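Local coordinates for glycosyltransferase (PDB 2IUY), which is a retaining family GT4 glycosyltransferase of avilamycin A biosynthesis, probably transferring a sugar from a nucleotide-activated donor, at residues L39-L44 and P149-S154; T256-A261 and A277-S282. All coordinates share one frame; numbering follows the deposited sequence.

Contact 1 (L39-L44 and P149-S154)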
loop_
_atom_site.group_PDB
_atom_site.type_symbol
_atom_site.label_atom_id
_atom_site.label_comp_id
_atom_site.label_asym_id
_atom_site.label_seq_id
_atom_site.Cartn_x
_atom_site.Cartn_y
_atom_site.Cartn_z
ATOM N N LEU A 39 -0.962 -4.833 -8.713
ATOM C CA LEU A 39 -1.333 -4.171 -9.981
ATOM C C LEU A 39 -0.902 -4.985 -11.206
ATOM O O LEU A 39 -1.694 -5.245 -12.119
ATOM C CB LEU A 39 -0.793 -2.716 -10.064
ATOM C CG LEU A 39 -1.174 -2.007 -11.392
ATOM C CD1 LEU A 39 -2.705 -2.091 -11.677
ATOM C CD2 LEU A 39 -0.706 -0.586 -11.516
HETATM N N MSE A 40 0.363 -5.354 -11.207
HETATM C CA MSE A 40 0.975 -6.101 -12.285
HETATM C C MSE A 40 0.247 -7.435 -12.558
HETATM O O MSE A 40 0.100 -7.842 -13.700
HETATM C CB MSE A 40 2.424 -6.348 -11.875
HETATM C CG MSE A 40 3.166 -7.357 -12.686
HETATM SE SE MSE A 40 4.953 -7.515 -11.890
HETATM C CE MSE A 40 4.534 -8.801 -10.440
ATOM N N ASP A 41 -0.147 -8.131 -11.486
ATOM C CA ASP A 41 -0.854 -9.417 -11.581
ATOM C C ASP A 41 -2.179 -9.186 -12.289
ATOM O O ASP A 41 -2.571 -9.959 -13.155
ATOM C CB ASP A 41 -1.166 -9.969 -10.189
ATOM C CG ASP A 41 0.049 -10.514 -9.477
ATOM O OD1 ASP A 41 1.169 -10.491 -10.049
ATOM O OD2 ASP A 41 -0.138 -10.952 -8.316
ATOM N N GLY A 42 -2.883 -8.125 -11.905
ATOM C CA GLY A 42 -4.162 -7.742 -12.593
ATOM C C GLY A 42 -4.001 -7.537 -14.104
ATOM O O GLY A 42 -4.760 -8.125 -14.897
ATOM N N LEU A 43 -3.024 -6.707 -14.488
ATOM C CA LEU A 43 -2.751 -6.340 -15.868
ATOM C C LEU A 43 -2.390 -7.570 -16.722
ATOM O O LEU A 43 -2.856 -7.683 -17.811
ATOM C CB LEU A 43 -1.603 -5.312 -15.930
ATOM C CG LEU A 43 -1.969 -3.921 -15.374
ATOM C CD1 LEU A 43 -0.752 -3.079 -15.236
ATOM C CD2 LEU A 43 -3.084 -3.255 -16.294
ATOM N N LEU A 44 -1.517 -8.437 -16.199
ATOM C CA LEU A 44 -1.138 -9.685 -16.809
ATOM C C LEU A 44 -2.333 -10.626 -16.951
ATOM O O LEU A 44 -2.462 -11.305 -17.968
ATOM C CB LEU A 44 -0.012 -10.344 -15.989
ATOM C CG LEU A 44 1.375 -9.653 -15.980
ATOM C CD1 LEU A 44 2.301 -10.341 -14.928
ATOM C CD2 LEU A 44 2.012 -9.620 -17.410
ATOM N N PRO A 149 -5.738 -11.758 -4.344
ATOM C CA PRO A 149 -5.952 -12.781 -3.338
ATOM C C PRO A 149 -4.989 -13.952 -3.444
ATOM O O PRO A 149 -4.660 -14.527 -2.394
ATOM C CB PRO A 149 -7.402 -13.238 -3.552
ATOM C CG PRO A 149 -8.047 -12.163 -4.426
ATOM C CD PRO A 149 -6.956 -11.410 -5.101
ATOM N N ALA A 150 -4.515 -14.286 -4.653
ATOM C CA ALA A 150 -3.557 -15.400 -4.840
ATOM C C ALA A 150 -2.271 -15.157 -4.079
ATOM O O ALA A 150 -1.566 -16.083 -3.755
ATOM C CB ALA A 150 -3.247 -15.667 -6.360
ATOM N N ARG A 151 -1.944 -13.907 -3.802
ATOM C CA ARG A 151 -0.711 -13.589 -3.079
ATOM C C ARG A 151 -0.888 -13.710 -1.568
ATOM O O ARG A 151 0.096 -13.584 -0.830
ATOM C CB ARG A 151 -0.203 -12.180 -3.425
ATOM C CG ARG A 151 0.441 -12.074 -4.809
ATOM C CD ARG A 151 1.454 -10.923 -4.939
ATOM N NE ARG A 151 1.930 -10.821 -6.331
ATOM C CZ ARG A 151 3.040 -11.369 -6.853
ATOM N NH1 ARG A 151 3.874 -12.093 -6.120
ATOM N NH2 ARG A 151 3.314 -11.196 -8.152
ATOM N N TYR A 152 -2.132 -13.894 -1.120
ATOM C CA TYR A 152 -2.454 -13.911 0.311
ATOM C C TYR A 152 -3.062 -15.242 0.719
ATOM O O TYR A 152 -3.465 -16.062 -0.139
ATOM C CB TYR A 152 -3.339 -12.703 0.721
ATOM C CG TYR A 152 -2.583 -11.417 0.409
ATOM C CD1 TYR A 152 -1.707 -10.830 1.345
ATOM C CD2 TYR A 152 -2.664 -10.851 -0.866
ATOM C CE1 TYR A 152 -0.962 -9.688 1.003
ATOM C CE2 TYR A 152 -1.927 -9.733 -1.201
ATOM C CZ TYR A 152 -1.097 -9.163 -0.279
ATOM O OH TYR A 152 -0.405 -8.055 -0.697
ATOM N N ARG A 153 -3.114 -15.451 2.032
ATOM C CA ARG A 153 -3.726 -16.647 2.561
ATOM C C ARG A 153 -5.232 -16.610 2.311
ATOM O O ARG A 153 -5.901 -15.567 2.464
ATOM C CB ARG A 153 -3.427 -16.830 4.049
ATOM C CG ARG A 153 -1.981 -16.982 4.417
ATOM C CD ARG A 153 -1.372 -18.336 4.035
ATOM N NE ARG A 153 0.048 -18.348 4.401
ATOM C CZ ARG A 153 1.062 -18.436 3.543
ATOM N NH1 ARG A 153 0.843 -18.592 2.236
ATOM N NH2 ARG A 153 2.320 -18.430 4.005
ATOM N N SER A 154 -5.742 -17.778 1.968
ATOM C CA SER A 154 -7.097 -17.967 1.576
ATOM C C SER A 154 -7.866 -18.643 2.687
ATOM O O SER A 154 -7.284 -19.131 3.665
ATOM C CB SER A 154 -7.119 -18.831 0.314
ATOM O OG SER A 154 -6.773 -20.161 0.660
#

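Contact 2 (T256-A261 and A277-S282)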
loop_
_atom_site.group_PDB
_atom_site.type_symbol
_atom_site.label_atom_id
_atom_site.label_comp_id
_atom_site.label_asym_id
_atom_site.label_seq_id
_atom_site.Cartn_x
_atom_site.Cartn_y
_atom_site.Cartn_z
ATOM N N THR A 256 -2.007 0.303 2.185
ATOM C CA THR A 256 -1.998 -1.014 1.592
ATOM C C THR A 256 -2.335 -2.101 2.646
ATOM O O THR A 256 -3.008 -3.073 2.343
ATOM C CB THR A 256 -0.595 -1.257 0.940
ATOM O OG1 THR A 256 -0.619 -2.468 0.132
ATOM C CG2 THR A 256 0.471 -1.364 2.014
ATOM N N VAL A 257 -1.917 -1.900 3.902
ATOM C CA VAL A 257 -2.145 -2.923 4.952
ATOM C C VAL A 257 -3.631 -3.218 5.162
ATOM O O VAL A 257 -3.970 -4.301 5.579
ATOM C CB VAL A 257 -1.498 -2.537 6.336
ATOM C CG1 VAL A 257 -2.366 -1.482 7.106
ATOM C CG2 VAL A 257 -1.214 -3.798 7.174
ATOM N N VAL A 258 -4.503 -2.255 4.847
ATOM C CA VAL A 258 -5.953 -2.448 4.998
ATOM C C VAL A 258 -6.478 -3.555 4.050
ATOM O O VAL A 258 -7.179 -4.495 4.485
ATOM C CB VAL A 258 -6.752 -1.115 4.796
ATOM C CG1 VAL A 258 -8.320 -1.350 4.831
ATOM C CG2 VAL A 258 -6.407 -0.086 5.864
ATOM N N SER A 259 -6.144 -3.431 2.758
ATOM C CA SER A 259 -6.575 -4.406 1.753
ATOM C C SER A 259 -5.906 -5.750 1.984
ATOM O O SER A 259 -6.519 -6.804 1.765
ATOM C CB SER A 259 -6.345 -3.885 0.304
ATOM O OG SER A 259 -4.970 -3.597 0.117
ATOM N N GLU A 260 -4.653 -5.708 2.446
ATOM C CA GLU A 260 -3.860 -6.908 2.774
ATOM C C GLU A 260 -4.438 -7.698 3.935
ATOM O O GLU A 260 -4.586 -8.903 3.824
ATOM C CB GLU A 260 -2.394 -6.549 3.038
ATOM C CG GLU A 260 -1.774 -6.106 1.719
ATOM C CD GLU A 260 -0.292 -5.951 1.751
ATOM O OE1 GLU A 260 0.185 -5.110 2.522
ATOM O OE2 GLU A 260 0.393 -6.674 0.970
ATOM N N ALA A 261 -4.743 -7.021 5.037
ATOM C CA ALA A 261 -5.385 -7.682 6.158
ATOM C C ALA A 261 -6.690 -8.311 5.715
ATOM O O ALA A 261 -6.909 -9.479 5.929
ATOM C CB ALA A 261 -5.584 -6.673 7.349
ATOM N N ALA A 277 -10.557 6.793 6.546
ATOM C CA ALA A 277 -11.993 7.106 6.633
ATOM C C ALA A 277 -12.827 6.398 5.526
ATOM O O ALA A 277 -13.998 6.074 5.727
ATOM C CB ALA A 277 -12.194 8.654 6.601
ATOM N N GLU A 278 -12.209 6.177 4.378
ATOM C CA GLU A 278 -12.884 5.678 3.156
ATOM C C GLU A 278 -12.922 4.162 3.081
ATOM O O GLU A 278 -13.903 3.580 2.585
ATOM C CB GLU A 278 -12.191 6.253 1.893
ATOM C CG GLU A 278 -12.486 7.777 1.638
ATOM C CD GLU A 278 -11.508 8.412 0.632
ATOM O OE1 GLU A 278 -11.381 7.902 -0.492
ATOM O OE2 GLU A 278 -10.830 9.394 0.979
ATOM N N ILE A 279 -11.863 3.526 3.590
ATOM C CA ILE A 279 -11.688 2.087 3.395
ATOM C C ILE A 279 -11.863 1.228 4.617
ATOM O O ILE A 279 -12.312 0.100 4.497
ATOM C CB ILE A 279 -10.339 1.734 2.665
ATOM C CG1 ILE A 279 -9.086 2.258 3.428
ATOM C CG2 ILE A 279 -10.337 2.340 1.281
ATOM C CD1 ILE A 279 -7.760 1.746 2.732
ATOM N N VAL A 280 -11.505 1.754 5.783
ATOM C CA VAL A 280 -11.615 1.002 7.045
ATOM C C VAL A 280 -13.043 0.550 7.378
ATOM O O VAL A 280 -13.224 -0.621 7.725
ATOM C CB VAL A 280 -10.943 1.716 8.234
ATOM C CG1 VAL A 280 -11.189 0.960 9.569
ATOM C CG2 VAL A 280 -9.400 1.844 7.936
ATOM N N PRO A 281 -14.056 1.434 7.196
ATOM C CA PRO A 281 -15.426 1.023 7.554
ATOM C C PRO A 281 -15.914 -0.161 6.707
ATOM O O PRO A 281 -16.761 -0.930 7.150
ATOM C CB PRO A 281 -16.270 2.271 7.263
ATOM C CG PRO A 281 -15.268 3.425 7.333
ATOM C CD PRO A 281 -14.042 2.818 6.684
ATOM N N SER A 282 -15.354 -0.336 5.526
ATOM C CA SER A 282 -15.752 -1.470 4.683
ATOM C C SER A 282 -15.320 -2.805 5.266
ATOM O O SER A 282 -15.870 -3.840 4.904
ATOM C CB SER A 282 -15.157 -1.329 3.277
ATOM O OG SER A 282 -15.671 -0.196 2.634
#

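Contact 1 (L39-L44 and P149-S154)
R151 grips the carboxylate of D41 in a two-pronged salt bridge between the 149-154 segment and helix 31-45. The short 3-10 turn at 149-151, closed by a bond from Y152 N to P149 O (2.9 Å), presents R151 to that helix. With CG anti to the carbonyl carbon, beside the backbone N, and the chain stretched from CG to NE, the arginine runs out to D41, its CG and CD passing alongside OD2. R151 NH2 then donates to D41 OD1 at 2.9 Å, with an N-H...O angle of 152°. This bond uses the syn lone pair of OD1. The second prong, R151 NE to D41 OD2, is equally short at 2.9 Å but weak, being bent to 129°. Guanidinium and carboxylate planes are turned 22° apart, with OD1 lying somewhat out of the guanidinium plane, and the two prongs together limit rotation of both groups. The architecture is GT-B, two Rossmann-like domains: helix 31-45 belongs to the N-terminal one, and the loop carrying R151 follows helix 128-133 and leads to strand 165-168 of the second sheet. The carboxylates of D41 and D148 also lie close together; the arginine charge probably eases their mutual repulsion. M40, modelled as selenomethionine, crosses the arginine at about a right angle, its bend at chi3 bringing CE to 3.5 Å from R151 NH2. The R151 side chain also touches W34, A37 and N38 of helix 31-45, and P25. The next residue, Y152, is buried, its side chain touching W34 as well as R225 and L226 of helix 222-231. R153 then forms salt bridges with E223 and D227, fastening the loop to that helix of the C-terminal domain.

Contact 2 (T256-A261 and A277-S282)
V258 and I279 form the tight part of this wholly apolar contact. The end methyl of I279 comes up against the branch of the valine: I279 CD1 lies 3.7 Å from V258 CB and 3.8 Å from V258 CG1, with V258 CG2 scarcely farther. The isoleucine's CG1 stands between its backbone N and carbonyl carbon (chi1 58°), and from there chi2 runs straight on to carry CD1 across the gap. I279 CG1 itself meets V258 CG1 at 3.9 Å. Looser is the touch of V280, whose CG2 stays 4.1 Å from V258 CG2, the two side chains crossing at about a right angle. On the loose side A277 and P281 are exposed, while the E278 carboxylate binds R128 N and A129 N. T256 points away from the contact; T256, V257 and E260 of this helix bind UDP, which is absent from this model, and E260 matches the second glutamate of the family's EX7E motif, here in a salt bridge with R225. Next to V258, the buried hydroxyl of S259 is satisfied within its own helix, OG donating to T256 O at 3.0 Å; that carbonyl also accepts from E260 N. In the C-terminal Rossmann-like domain, helix 256-263 connects strands 234-237 and 268-270, and helix 276-279 connects 268-270 and 284-286. V257 rests on V235 and A237 of one strand, V280 on V286 of another, while W319 of helix 308-319 packs against V258, S259 and I279.

How the contacts relate
From the N terminus the chain builds strand 5-9 and reaches helix 31-45, the first side of contact 1. It then lays down the remaining strands of the first sheet before returning at 149-154, so contact 1 closes a long loop spanning most of the N-terminal domain. Contact 2 opens only later, in the second sheet's domain, and closes a short excursion through strand 268-270. The two are in series, neither enclosing nor crossing the other. Their centres lie about 17 Å apart, yet they meet where Y152 OH approaches E260 OE2 at 2.3 Å, a probable hydrogen bond modelled unusually short. Contact 1 thus joins the interdomain loop to the N-terminal domain, whereas contact 2 joins helices within the C-terminal one.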